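Local coordinates for periplasmic oligopeptide-binding protein (Burkholderia pseudomallei, PDB 3ZS6) that probably captures oligopeptides in the periplasm and hands them to an ABC transporter for uptake into the cell, at residues K309-V314 against D409-M414; Q258-Y263 against F473-D478; G313-F318 against R452-T457; D62-K67 against S143-L148. All blocks are in the same frame, centred on the assembly; numbering follows the deposited sequence.

Contact 1 of 4, residues K309-V314 against D409-M414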
loop_
_atom_site.group_PDB
_atom_site.type_symbol
_atom_site.label_atom_id
_atom_site.label_comp_id
_atom_site.label_asym_id
_atom_site.label_seq_id
_atom_site.Cartn_x
_atom_site.Cartn_y
_atom_site.Cartn_z
ATOM N N LYS A 309 -6.424 11.141 9.424
ATOM C CA LYS A 309 -7.448 11.266 10.451
ATOM C C LYS A 309 -8.406 10.083 10.315
ATOM O O LYS A 309 -8.842 9.757 9.211
ATOM C CB LYS A 309 -8.202 12.588 10.309
ATOM C CG LYS A 309 -9.319 12.772 11.329
ATOM C CD LYS A 309 -10.161 14.008 11.036
ATOM C CE LYS A 309 -9.356 15.290 11.181
ATOM N NZ LYS A 309 -10.225 16.499 11.057
ATOM N N GLY A 310 -8.708 9.422 11.427
ATOM C CA GLY A 310 -9.638 8.307 11.398
ATOM C C GLY A 310 -9.024 6.925 11.555
ATOM O O GLY A 310 -9.729 5.966 11.862
ATOM N N VAL A 311 -7.718 6.806 11.341
ATOM C CA VAL A 311 -7.071 5.510 11.485
ATOM C C VAL A 311 -7.048 5.075 12.954
ATOM O O VAL A 311 -6.729 5.865 13.837
ATOM C CB VAL A 311 -5.640 5.522 10.918
ATOM C CG1 VAL A 311 -4.704 6.335 11.827
ATOM C CG2 VAL A 311 -5.132 4.099 10.740
ATOM N N LYS A 312 -7.397 3.818 13.208
ATOM C CA LYS A 312 -7.397 3.283 14.565
ATOM C C LYS A 312 -5.989 3.210 15.166
ATOM O O LYS A 312 -5.005 3.034 14.453
ATOM C CB LYS A 312 -8.029 1.891 14.583
ATOM C CG LYS A 312 -9.486 1.851 14.167
ATOM C CD LYS A 312 -9.956 0.414 14.059
ATOM C CE LYS A 312 -11.331 0.321 13.399
ATOM N NZ LYS A 312 -12.415 0.904 14.236
ATOM N N GLY A 313 -5.895 3.336 16.484
ATOM C CA GLY A 313 -4.618 3.181 17.163
ATOM C C GLY A 313 -3.866 4.457 17.524
ATOM O O GLY A 313 -2.912 4.407 18.298
ATOM N N VAL A 314 -4.257 5.596 16.957
ATOM C CA VAL A 314 -3.740 6.880 17.439
ATOM C C VAL A 314 -4.885 7.808 17.805
ATOM O O VAL A 314 -6.009 7.624 17.347
ATOM C CB VAL A 314 -2.815 7.585 16.421
ATOM C CG1 VAL A 314 -1.514 6.817 16.276
ATOM C CG2 VAL A 314 -3.523 7.757 15.067
ATOM N N ASP A 409 -2.420 -1.313 5.097
ATOM C CA ASP A 409 -2.603 -2.745 4.823
ATOM C C ASP A 409 -3.685 -3.321 5.734
ATOM O O ASP A 409 -4.174 -4.435 5.520
ATOM C CB ASP A 409 -1.299 -3.527 5.044
ATOM C CG ASP A 409 -0.254 -3.260 3.964
ATOM O OD1 ASP A 409 -0.634 -2.902 2.831
ATOM O OD2 ASP A 409 0.951 -3.408 4.253
ATOM N N TYR A 410 -4.031 -2.550 6.762
ATOM C CA TYR A 410 -5.027 -2.929 7.754
ATOM C C TYR A 410 -5.321 -1.682 8.563
ATOM O O TYR A 410 -4.542 -0.728 8.535
ATOM C CB TYR A 410 -4.508 -4.045 8.665
ATOM C CG TYR A 410 -3.124 -3.803 9.227
ATOM C CD1 TYR A 410 -2.942 -3.104 10.420
ATOM C CD2 TYR A 410 -1.992 -4.268 8.561
ATOM C CE1 TYR A 410 -1.666 -2.883 10.940
ATOM C CE2 TYR A 410 -0.714 -4.048 9.066
ATOM C CZ TYR A 410 -0.558 -3.355 10.254
ATOM O OH TYR A 410 0.709 -3.142 10.756
ATOM N N ASN A 411 -6.441 -1.673 9.275
ATOM C CA ASN A 411 -6.883 -0.447 9.924
ATOM C C ASN A 411 -6.309 -0.305 11.319
ATOM O O ASN A 411 -7.017 -0.447 12.313
ATOM C CB ASN A 411 -8.413 -0.349 9.957
ATOM C CG ASN A 411 -8.901 1.009 10.448
ATOM O OD1 ASN A 411 -8.117 1.833 10.932
ATOM N ND2 ASN A 411 -10.201 1.246 10.331
ATOM N N ASP A 412 -5.009 -0.045 11.380
ATOM C CA ASP A 412 -4.349 0.275 12.631
ATOM C C ASP A 412 -3.093 1.083 12.346
ATOM O O ASP A 412 -2.444 0.901 11.311
ATOM C CB ASP A 412 -3.998 -0.982 13.422
ATOM C CG ASP A 412 -3.324 -0.657 14.741
ATOM O OD1 ASP A 412 -4.030 -0.199 15.664
ATOM O OD2 ASP A 412 -2.087 -0.836 14.852
ATOM N N ALA A 413 -2.750 1.973 13.270
ATOM C CA ALA A 413 -1.625 2.883 13.066
ATOM C C ALA A 413 -0.318 2.157 12.746
ATOM O O ALA A 413 0.578 2.736 12.131
ATOM C CB ALA A 413 -1.449 3.798 14.285
ATOM N N MET A 414 -0.206 0.899 13.167
ATOM C CA MET A 414 1.026 0.139 12.962
ATOM C C MET A 414 1.435 0.049 11.484
ATOM O O MET A 414 2.618 -0.028 11.174
ATOM C CB MET A 414 0.920 -1.272 13.563
ATOM C CG MET A 414 1.142 -1.336 15.084
ATOM S SD MET A 414 2.687 -0.576 15.662
ATOM C CE MET A 414 3.910 -1.728 15.063
#

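Contact 2 of 4, residues Q258-Y263 against F473-D478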
loop_
_atom_site.group_PDB
_atom_site.type_symbol
_atom_site.label_atom_id
_atom_site.label_comp_id
_atom_site.label_asym_id
_atom_site.label_seq_id
_atom_site.Cartn_x
_atom_site.Cartn_y
_atom_site.Cartn_z
ATOM N N GLN A 258 -9.501 7.824 1.471
ATOM C CA GLN A 258 -8.931 6.518 1.779
ATOM C C GLN A 258 -8.009 6.598 2.986
ATOM O O GLN A 258 -7.596 7.692 3.372
ATOM C CB GLN A 258 -8.178 5.972 0.567
ATOM C CG GLN A 258 -9.072 5.186 -0.387
ATOM C CD GLN A 258 -8.494 5.086 -1.784
ATOM O OE1 GLN A 258 -7.531 5.775 -2.119
ATOM N NE2 GLN A 258 -9.086 4.229 -2.610
ATOM N N LEU A 259 -7.705 5.446 3.584
ATOM C CA LEU A 259 -6.693 5.380 4.634
ATOM C C LEU A 259 -5.342 5.283 3.938
ATOM O O LEU A 259 -4.721 4.218 3.889
ATOM C CB LEU A 259 -6.915 4.178 5.560
ATOM C CG LEU A 259 -8.084 4.259 6.549
ATOM C CD1 LEU A 259 -8.261 2.942 7.321
ATOM C CD2 LEU A 259 -7.913 5.439 7.514
ATOM N N ALA A 260 -4.901 6.402 3.380
ATOM C CA ALA A 260 -3.723 6.407 2.530
ATOM C C ALA A 260 -3.141 7.816 2.487
ATOM O O ALA A 260 -3.885 8.797 2.478
ATOM C CB ALA A 260 -4.091 5.913 1.116
ATOM N N THR A 261 -1.815 7.910 2.470
ATOM C CA THR A 261 -1.132 9.200 2.555
ATOM C C THR A 261 -0.193 9.415 1.371
ATOM O O THR A 261 0.608 8.540 1.031
ATOM C CB THR A 261 -0.320 9.302 3.873
ATOM O OG1 THR A 261 -1.188 9.080 4.991
ATOM C CG2 THR A 261 0.350 10.677 4.018
ATOM N N TYR A 262 -0.299 10.587 0.756
ATOM C CA TYR A 262 0.546 10.988 -0.359
ATOM C C TYR A 262 1.682 11.821 0.235
ATOM O O TYR A 262 1.443 12.764 0.999
ATOM C CB TYR A 262 -0.285 11.826 -1.337
ATOM C CG TYR A 262 0.344 12.178 -2.678
ATOM C CD1 TYR A 262 1.431 13.042 -2.762
ATOM C CD2 TYR A 262 -0.196 11.693 -3.863
ATOM C CE1 TYR A 262 1.985 13.383 -3.994
ATOM C CE2 TYR A 262 0.347 12.035 -5.096
ATOM C CZ TYR A 262 1.435 12.881 -5.157
ATOM O OH TYR A 262 1.979 13.223 -6.384
ATOM N N TYR A 263 2.916 11.459 -0.086
ATOM C CA TYR A 263 4.058 12.123 0.529
ATOM C C TYR A 263 5.319 12.039 -0.320
ATOM O O TYR A 263 5.438 11.187 -1.217
ATOM C CB TYR A 263 4.329 11.549 1.923
ATOM C CG TYR A 263 4.916 10.148 1.933
ATOM C CD1 TYR A 263 6.292 9.951 1.917
ATOM C CD2 TYR A 263 4.088 9.020 1.970
ATOM C CE1 TYR A 263 6.838 8.665 1.938
ATOM C CE2 TYR A 263 4.623 7.724 1.998
ATOM C CZ TYR A 263 5.998 7.559 1.981
ATOM O OH TYR A 263 6.544 6.297 2.005
ATOM N N PHE A 473 -0.888 15.190 1.503
ATOM C CA PHE A 473 -2.326 15.115 1.713
ATOM C C PHE A 473 -2.822 13.684 1.817
ATOM O O PHE A 473 -2.100 12.727 1.511
ATOM C CB PHE A 473 -3.083 15.860 0.601
ATOM C CG PHE A 473 -2.719 15.413 -0.780
ATOM C CD1 PHE A 473 -3.278 14.263 -1.315
ATOM C CD2 PHE A 473 -1.811 16.140 -1.547
ATOM C CE1 PHE A 473 -2.943 13.836 -2.593
ATOM C CE2 PHE A 473 -1.472 15.720 -2.830
ATOM C CZ PHE A 473 -2.035 14.559 -3.351
ATOM N N GLN A 474 -4.065 13.545 2.265
ATOM C CA GLN A 474 -4.713 12.249 2.327
ATOM C C GLN A 474 -5.296 11.930 0.961
ATOM O O GLN A 474 -5.979 12.765 0.371
ATOM C CB GLN A 474 -5.827 12.265 3.379
ATOM C CG GLN A 474 -6.535 10.920 3.556
ATOM C CD GLN A 474 -7.526 10.951 4.704
ATOM O OE1 GLN A 474 -7.658 11.963 5.393
ATOM N NE2 GLN A 474 -8.225 9.840 4.917
ATOM N N TYR A 475 -5.018 10.730 0.454
ATOM C CA TYR A 475 -5.573 10.292 -0.830
ATOM C C TYR A 475 -7.096 10.369 -0.865
ATOM O O TYR A 475 -7.767 10.055 0.116
ATOM C CB TYR A 475 -5.180 8.844 -1.143
ATOM C CG TYR A 475 -3.847 8.673 -1.832
ATOM C CD1 TYR A 475 -2.683 8.502 -1.095
ATOM C CD2 TYR A 475 -3.756 8.657 -3.222
ATOM C CE1 TYR A 475 -1.457 8.321 -1.717
ATOM C CE2 TYR A 475 -2.533 8.482 -3.855
ATOM C CZ TYR A 475 -1.387 8.316 -3.095
ATOM O OH TYR A 475 -0.170 8.141 -3.712
ATOM N N SER A 476 -7.622 10.778 -2.013
ATOM C CA SER A 476 -9.048 10.702 -2.302
ATOM C C SER A 476 -9.344 9.384 -3.023
ATOM O O SER A 476 -8.578 8.964 -3.887
ATOM C CB SER A 476 -9.465 11.884 -3.174
ATOM O OG SER A 476 -10.704 11.642 -3.814
ATOM N N ALA A 477 -10.456 8.742 -2.664
ATOM C CA ALA A 477 -10.844 7.450 -3.230
ATOM C C ALA A 477 -11.632 7.590 -4.537
ATOM O O ALA A 477 -12.034 6.587 -5.148
ATOM C CB ALA A 477 -11.677 6.669 -2.207
ATOM N N ASP A 478 -11.863 8.833 -4.945
ATOM C CA ASP A 478 -12.670 9.145 -6.119
ATOM C C ASP A 478 -12.238 8.372 -7.357
ATOM O O ASP A 478 -11.077 8.425 -7.763
ATOM C CB ASP A 478 -12.623 10.648 -6.422
ATOM C CG ASP A 478 -13.341 11.482 -5.372
ATOM O OD1 ASP A 478 -13.635 10.955 -4.281
ATOM O OD2 ASP A 478 -13.588 12.677 -5.636
#

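Contact 3 of 4, residues G313-F318 against R452-T457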
loop_
_atom_site.group_PDB
_atom_site.type_symbol
_atom_site.label_atom_id
_atom_site.label_comp_id
_atom_site.label_asym_id
_atom_site.label_seq_id
_atom_site.Cartn_x
_atom_site.Cartn_y
_atom_site.Cartn_z
ATOM N N GLY A 313 -5.895 3.336 16.484
ATOM C CA GLY A 313 -4.618 3.181 17.163
ATOM C C GLY A 313 -3.866 4.457 17.524
ATOM O O GLY A 313 -2.912 4.407 18.298
ATOM N N VAL A 314 -4.257 5.596 16.957
ATOM C CA VAL A 314 -3.740 6.880 17.439
ATOM C C VAL A 314 -4.885 7.808 17.805
ATOM O O VAL A 314 -6.009 7.624 17.347
ATOM C CB VAL A 314 -2.815 7.585 16.421
ATOM C CG1 VAL A 314 -1.514 6.817 16.276
ATOM C CG2 VAL A 314 -3.523 7.757 15.067
ATOM N N GLN A 315 -4.601 8.806 18.632
ATOM C CA GLN A 315 -5.659 9.682 19.118
ATOM C C GLN A 315 -6.032 10.731 18.085
ATOM O O GLN A 315 -7.163 11.210 18.060
ATOM C CB GLN A 315 -5.241 10.350 20.430
ATOM C CG GLN A 315 -4.781 9.364 21.488
ATOM C CD GLN A 315 -4.177 10.049 22.699
ATOM O OE1 GLN A 315 -3.451 11.035 22.570
ATOM N NE2 GLN A 315 -4.480 9.531 23.885
ATOM N N ARG A 316 -5.083 11.067 17.218
ATOM C CA ARG A 316 -5.244 12.177 16.294
ATOM C C ARG A 316 -4.041 12.247 15.377
ATOM O O ARG A 316 -2.985 11.692 15.689
ATOM C CB ARG A 316 -5.332 13.485 17.076
ATOM C CG ARG A 316 -4.249 13.606 18.142
ATOM C CD ARG A 316 -3.717 15.028 18.286
ATOM N NE ARG A 316 -2.673 15.094 19.310
ATOM C CZ ARG A 316 -1.380 14.871 19.082
ATOM N NH1 ARG A 316 -0.956 14.572 17.857
ATOM N NH2 ARG A 316 -0.509 14.948 20.077
ATOM N N PRO A 317 -4.192 12.933 14.238
ATOM C CA PRO A 317 -3.043 13.079 13.345
ATOM C C PRO A 317 -2.021 14.045 13.931
ATOM O O PRO A 317 -2.247 14.635 14.992
ATOM C CB PRO A 317 -3.659 13.662 12.067
ATOM C CG PRO A 317 -4.908 14.335 12.522
ATOM C CD PRO A 317 -5.419 13.520 13.674
ATOM N N PHE A 318 -0.896 14.176 13.243
ATOM C CA PHE A 318 0.146 15.110 13.626
ATOM C C PHE A 318 -0.082 16.448 12.921
ATOM O O PHE A 318 -0.167 16.512 11.694
ATOM C CB PHE A 318 1.513 14.527 13.267
ATOM C CG PHE A 318 2.646 15.507 13.366
ATOM C CD1 PHE A 318 3.216 15.810 14.593
ATOM C CD2 PHE A 318 3.148 16.113 12.228
ATOM C CE1 PHE A 318 4.275 16.700 14.683
ATOM C CE2 PHE A 318 4.200 17.004 12.301
ATOM C CZ PHE A 318 4.768 17.302 13.535
ATOM N N ARG A 452 -2.356 2.273 24.823
ATOM C CA ARG A 452 -1.636 1.980 23.597
ATOM C C ARG A 452 -1.671 3.194 22.673
ATOM O O ARG A 452 -0.630 3.655 22.201
ATOM C CB ARG A 452 -2.249 0.763 22.896
ATOM C CG ARG A 452 -1.573 0.399 21.583
ATOM C CD ARG A 452 -2.154 -0.873 20.985
ATOM N NE ARG A 452 -1.474 -1.254 19.746
ATOM C CZ ARG A 452 -1.928 -0.991 18.523
ATOM N NH1 ARG A 452 -3.073 -0.340 18.357
ATOM N NH2 ARG A 452 -1.234 -1.389 17.461
ATOM N N ALA A 453 -2.872 3.716 22.431
ATOM C CA ALA A 453 -3.056 4.831 21.504
ATOM C C ALA A 453 -2.206 6.034 21.889
ATOM O O ALA A 453 -1.568 6.656 21.041
ATOM C CB ALA A 453 -4.524 5.224 21.428
ATOM N N ALA A 454 -2.214 6.357 23.178
ATOM C CA ALA A 454 -1.469 7.493 23.690
ATOM C C ALA A 454 0.003 7.366 23.328
ATOM O O ALA A 454 0.617 8.313 22.837
ATOM C CB ALA A 454 -1.637 7.592 25.200
ATOM N N LEU A 455 0.562 6.186 23.574
ATOM C CA LEU A 455 1.968 5.936 23.283
ATOM C C LEU A 455 2.263 5.960 21.775
ATOM O O LEU A 455 3.305 6.459 21.354
ATOM C CB LEU A 455 2.420 4.610 23.907
ATOM C CG LEU A 455 2.497 4.599 25.438
ATOM C CD1 LEU A 455 3.112 3.301 25.955
ATOM C CD2 LEU A 455 3.286 5.795 25.938
ATOM N N LEU A 456 1.350 5.431 20.963
ATOM C CA LEU A 456 1.562 5.447 19.518
ATOM C C LEU A 456 1.495 6.872 18.973
ATOM O O LEU A 456 2.222 7.229 18.045
ATOM C CB LEU A 456 0.563 4.542 18.790
ATOM C CG LEU A 456 0.690 3.039 19.043
ATOM C CD1 LEU A 456 -0.289 2.272 18.151
ATOM C CD2 LEU A 456 2.121 2.559 18.815
ATOM N N THR A 457 0.617 7.680 19.557
ATOM C CA THR A 457 0.486 9.074 19.169
ATOM C C THR A 457 1.774 9.814 19.516
ATOM O O THR A 457 2.307 10.579 18.704
ATOM C CB THR A 457 -0.705 9.749 19.880
ATOM O OG1 THR A 457 -1.920 9.083 19.516
ATOM C CG2 THR A 457 -0.805 11.213 19.492
#

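Contact 4 of 4, residues D62-K67 against S143-L148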
loop_
_atom_site.group_PDB
_atom_site.type_symbol
_atom_site.label_atom_id
_atom_site.label_comp_id
_atom_site.label_asym_id
_atom_site.label_seq_id
_atom_site.Cartn_x
_atom_site.Cartn_y
_atom_site.Cartn_z
ATOM N N ASP A 62 -0.831 -14.164 22.528
ATOM C CA ASP A 62 0.149 -14.301 21.450
ATOM C C ASP A 62 -0.150 -15.453 20.493
ATOM O O ASP A 62 0.730 -15.872 19.745
ATOM C CB ASP A 62 1.543 -14.507 22.039
ATOM C CG ASP A 62 1.718 -15.891 22.626
ATOM O OD1 ASP A 62 0.690 -16.552 22.891
ATOM O OD2 ASP A 62 2.874 -16.325 22.812
ATOM N N THR A 63 -1.380 -15.960 20.513
ATOM C CA THR A 63 -1.708 -17.180 19.777
ATOM C C THR A 63 -3.041 -17.108 19.033
ATOM O O THR A 63 -4.080 -16.827 19.631
ATOM C CB THR A 63 -1.746 -18.389 20.719
ATOM O OG1 THR A 63 -0.484 -18.512 21.383
ATOM C CG2 THR A 63 -2.036 -19.671 19.941
ATOM N N TRP A 64 -2.994 -17.374 17.727
ATOM C CA TRP A 64 -4.194 -17.475 16.893
ATOM C C TRP A 64 -4.324 -18.870 16.276
ATOM O O TRP A 64 -3.334 -19.479 15.869
ATOM C CB TRP A 64 -4.157 -16.436 15.763
ATOM C CG TRP A 64 -4.350 -15.013 16.211
ATOM C CD1 TRP A 64 -3.384 -14.151 16.657
ATOM C CD2 TRP A 64 -5.585 -14.286 16.246
ATOM N NE1 TRP A 64 -3.946 -12.936 16.973
ATOM C CE2 TRP A 64 -5.294 -12.990 16.726
ATOM C CE3 TRP A 64 -6.912 -14.607 15.924
ATOM C CZ2 TRP A 64 -6.279 -12.016 16.895
ATOM C CZ3 TRP A 64 -7.888 -13.640 16.085
ATOM C CH2 TRP A 64 -7.566 -12.356 16.564
ATOM N N ILE A 65 -5.553 -19.370 16.202
ATOM C CA ILE A 65 -5.828 -20.644 15.549
ATOM C C ILE A 65 -6.712 -20.394 14.329
ATOM O O ILE A 65 -7.731 -19.715 14.431
ATOM C CB ILE A 65 -6.557 -21.625 16.500
ATOM C CG1 ILE A 65 -5.679 -21.968 17.703
ATOM C CG2 ILE A 65 -6.953 -22.904 15.765
ATOM C CD1 ILE A 65 -4.511 -22.857 17.366
ATOM N N PHE A 66 -6.313 -20.931 13.178
ATOM C CA PHE A 66 -7.115 -20.840 11.961
ATOM C C PHE A 66 -7.564 -22.237 11.549
ATOM O O PHE A 66 -6.745 -23.144 11.383
ATOM C CB PHE A 66 -6.318 -20.189 10.813
ATOM C CG PHE A 66 -5.983 -18.734 11.045
ATOM C CD1 PHE A 66 -4.851 -18.375 11.761
ATOM C CD2 PHE A 66 -6.798 -17.732 10.549
ATOM C CE1 PHE A 66 -4.533 -17.042 11.972
ATOM C CE2 PHE A 66 -6.491 -16.392 10.757
ATOM C CZ PHE A 66 -5.355 -16.048 11.474
ATOM N N LYS A 67 -8.868 -22.412 11.398
ATOM C CA LYS A 67 -9.410 -23.683 10.935
ATOM C C LYS A 67 -9.696 -23.573 9.453
ATOM O O LYS A 67 -10.530 -22.770 9.030
ATOM C CB LYS A 67 -10.684 -24.052 11.702
ATOM C CG LYS A 67 -10.435 -24.594 13.097
ATOM C CD LYS A 67 -9.619 -25.890 13.072
ATOM C CE LYS A 67 -10.390 -27.054 12.454
ATOM N NZ LYS A 67 -10.610 -26.892 10.982
ATOM N N SER A 143 -4.376 -7.813 18.218
ATOM C CA SER A 143 -5.804 -8.104 18.318
ATOM C C SER A 143 -6.470 -8.228 16.948
ATOM O O SER A 143 -7.544 -8.806 16.826
ATOM C CB SER A 143 -6.510 -7.028 19.148
ATOM O OG SER A 143 -6.504 -5.783 18.467
ATOM N N TYR A 144 -5.825 -7.672 15.927
ATOM C CA TYR A 144 -6.398 -7.593 14.594
ATOM C C TYR A 144 -5.644 -8.484 13.604
ATOM O O TYR A 144 -5.753 -8.316 12.386
ATOM C CB TYR A 144 -6.363 -6.143 14.107
ATOM C CG TYR A 144 -5.004 -5.480 14.280
ATOM C CD1 TYR A 144 -4.021 -5.604 13.305
ATOM C CD2 TYR A 144 -4.709 -4.742 15.424
ATOM C CE1 TYR A 144 -2.781 -5.006 13.457
ATOM C CE2 TYR A 144 -3.477 -4.141 15.593
ATOM C CZ TYR A 144 -2.515 -4.272 14.607
ATOM O OH TYR A 144 -1.286 -3.674 14.776
ATOM N N PHE A 145 -4.885 -9.441 14.124
ATOM C CA PHE A 145 -4.014 -10.227 13.265
ATOM C C PHE A 145 -4.692 -10.780 12.007
ATOM O O PHE A 145 -4.076 -10.830 10.945
ATOM C CB PHE A 145 -3.294 -11.346 14.028
ATOM C CG PHE A 145 -2.277 -12.063 13.188
ATOM C CD1 PHE A 145 -1.115 -11.413 12.789
ATOM C CD2 PHE A 145 -2.505 -13.358 12.741
ATOM C CE1 PHE A 145 -0.178 -12.051 11.984
ATOM C CE2 PHE A 145 -1.574 -14.005 11.937
ATOM C CZ PHE A 145 -0.403 -13.343 11.550
ATOM N N PRO A 146 -5.962 -11.200 12.111
ATOM C CA PRO A 146 -6.553 -11.766 10.893
ATOM C C PRO A 146 -6.599 -10.795 9.701
ATOM O O PRO A 146 -6.535 -11.263 8.565
ATOM C CB PRO A 146 -7.963 -12.182 11.346
ATOM C CG PRO A 146 -7.798 -12.478 12.818
ATOM C CD PRO A 146 -6.797 -11.440 13.304
ATOM N N GLU A 147 -6.695 -9.488 9.948
ATOM C CA GLU A 147 -6.659 -8.499 8.865
ATOM C C GLU A 147 -5.413 -8.627 7.997
ATOM O O GLU A 147 -5.483 -8.485 6.773
ATOM C CB GLU A 147 -6.721 -7.068 9.415
ATOM C CG GLU A 147 -8.106 -6.595 9.782
ATOM C CD GLU A 147 -8.122 -5.147 10.247
ATOM O OE1 GLU A 147 -7.974 -4.235 9.400
ATOM O OE2 GLU A 147 -8.300 -4.924 11.460
ATOM N N LEU A 148 -4.270 -8.867 8.639
ATOM C CA LEU A 148 -3.006 -8.971 7.924
ATOM C C LEU A 148 -2.996 -10.137 6.939
ATOM O O LEU A 148 -2.435 -10.028 5.847
ATOM C CB LEU A 148 -1.825 -9.100 8.902
ATOM C CG LEU A 148 -1.308 -7.797 9.534
ATOM C CD1 LEU A 148 -2.340 -7.195 10.473
ATOM C CD2 LEU A 148 0.011 -8.031 10.265
#

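Contact 1 of 4, residues K309-V314 against D409-M414
The side-chain amide of Asn411 packs one flat face against the aliphatic part of Lys312, whose CG, CD and CE run across it; CD is 3.8 Å from Asn411 CG and CE 3.4 Å from ND2. The other face rests on Leu259, with its CD1 3.7 Å from Asn411 CG. At the oxygen end, Val311 CG2 sits 3.8 Å from OD1, and that same OD1 takes the N-H of Lys312 at 3.1 Å. This bond is nearly straight (175° at the hydrogen), though the donor is tilted 23° from the carbonyl plane. Packing on both faces and the bond at OD1 together fix the turn of the amide. With CG anti to the Asn411 backbone N (chi1 -172°), the group reaches across to the other loop. Farther along, Lys312 O receives Ala413 N in a weak bond of 2.8 Å and also meets Asp412 CA, while Val314 CG1 touches Ala413 CB at 3.6 Å. The carboxylate of Asp412 caps Met414 N at the approach to helix 414-417 and forms a salt bridge with Arg452. Val311 to Val314 make a type II beta turn with Gly313 in its third position, and Asn411 centres an inverse gamma turn. Two loops are thus joined turn to turn, and in this solute-binding protein the 409-414 loop carries Asp409, which hydrogen-bonds the backbone of the bound peptide.

Contact 2 of 4, residues Q258-Y263 against F473-D478
Strands 260-263 and 473-476 run antiparallel with a strong twist, 122° between their directions: Tyr262 and Phe473 form a hydrogen-bonded pair, Thr261 and Gln474 a non-hydrogen-bonded one. Tyr262 N reaches Phe473 O at 2.9 Å and Tyr475 N reaches Ala260 O at 3.0 Å; the return bond from Phe473 N to Tyr262 O is weak. On one face of the sheet Tyr262 and Phe473 lie side by side in an offset stack, centroids 4.5 Å apart and planes 25° apart. Phe473 CZ sits over the tyrosine ring, 3.4 Å from Tyr262 CG, while Tyr262 CB comes over the face of the phenyl ring in a CH-pi contact. The phenyl ring reaches this place because Phe473 CG stands between its backbone N and carbonyl carbon (chi1 54°). The Tyr262 hydroxyl is bonded to His361. Both strands belong to the mixed sheet of the solute-binding fold, in which strand 260-266 also pairs with strand 401-407, and Tyr475 packs on an apolar side chain of the bound peptide. The Tyr475 ring presents its edge to the backbone of Ala260 and Thr261, with CE1 3.4 Å from Thr261 O, and lies oblique to the Tyr262 ring. The chain turns a corner at Leu259, and on its far side Gln258 O receives NE2 of the extended Gln474 side chain at 2.7 Å, nearly straight, in the amide plane of Gln474 but above that of the carbonyl. Gln258 N bonds Tyr475 O, and Gln258 CG packs 3.5 Å from Ala477 CB.

Contact 3 of 4, residues G313-F318 against R452-T457
Thr457 is the tight centre of this contact: its OG1 accepts the backbone N-H of Gln315 at 2.8 Å, almost straight at 175°, and donates to Ala453 O one helical turn back at 2.9 Å. Ala453 O also receives Thr457 N, so two donors grip it and the hydroxyl is held in place for the loop. Beside it the backbone of Gly313 presses onto the helix. Gly313 O lies 3.2 Å from Ala453 CA in a C-H...O contact and 3.4 Å from Leu456 CD1. That same CD1 sits over the centre of the Arg452 guanidinium, which forms a salt bridge with Asp412. Val314 adds its CG1, 4.0 Å from Leu456 CB, and lays its CB beside the threonine hydroxyl.

The solvent side is looser. The extended side chain of Gln315 crosses Thr457 at about a right angle and ends with NE2 3.6 Å from Ala454 CA, in plain packing. Arg316 bends at chi2 and brings one face of its guanidinium over Thr457 CG2, 3.7 Å from CZ; NH1 bonds Pro317 O within the guanidinium plane and NH2 forms a salt bridge with Asp461, which holds the flat group against the methyl.

The loop thus runs along helix 449-464, with Phe318 continuing onto His460, Asp461 and Met464, while Leu456 also touches helix 434-443 at Ala443 and helix 414-417 at Phe417.

Contact 4 of 4, residues D62-K67 against S143-L148
Trp64 leaves its strand with CG anti to the carbonyl carbon (chi1 -71°), and this swings the indole toward the short helix at 145-148. From CB the side chain passes through CG to CD1, which lies 3.8 Å from Phe145 CB. The same methylene sits over the face of the five-membered ring, 3.4 Å from NE1 and 3.7 Å from CE2; the N-H of NE1 has a weak hydrogen bond with Val142 O. At CZ2 the rim meets Ser143 O at 3.5 Å, near the ring plane. Over the six-membered ring, on the same face as Phe145 CB, lies the pyrrolidine of Pro146: its CD is 3.5 Å from CH2 and its CG 3.5 Å from CZ3. CD stands 18° off the ring normal, a CH-pi contact.

Strand 63-68 lies within a five-stranded antiparallel sheet, between strands 48-60 and 133-137, and the contact lays the weakly bonded helix against one side of it. From the neighbouring strand His58 stacks on the Trp64 ring, and Trp56 touches Trp64, Phe66 and Pro146.

Phe66, two residues on and directed toward the same side, offers the edge of its ring: CZ is 4.1 Å from Phe145 CD2 and points near Pro146 CA. The Phe145 ring is oblique to the indole, and Phe66 CZ approaches it obliquely. With CG anti to its backbone N (chi1 -174°), Phe145 keeps CB over the indole while the ring extends to Phe66 and to Val136 on strand 133-137.

Contacts 2 and 4 are buried and rich in aromatic rings, but contact 2 joins two strands by backbone bonds, whereas contact 4 lays a short helix on a sheet by packing alone between its segments. Contacts 1 and 3 are partly exposed; they share Gly313 and Val314, have centres about 9 Å apart, and rely on one or two hydrogen bonds to loop backbone and on the salt bridge from Asp412 of contact 1 to Arg452 of contact 3. Contact 1 also meets contact 4, through Tyr410 against Tyr144 and Asn411 N with Glu147 OE1, and leans on contact 2 at Leu259. Contacts 2 and 4 do not touch, their centres about 28 Å apart.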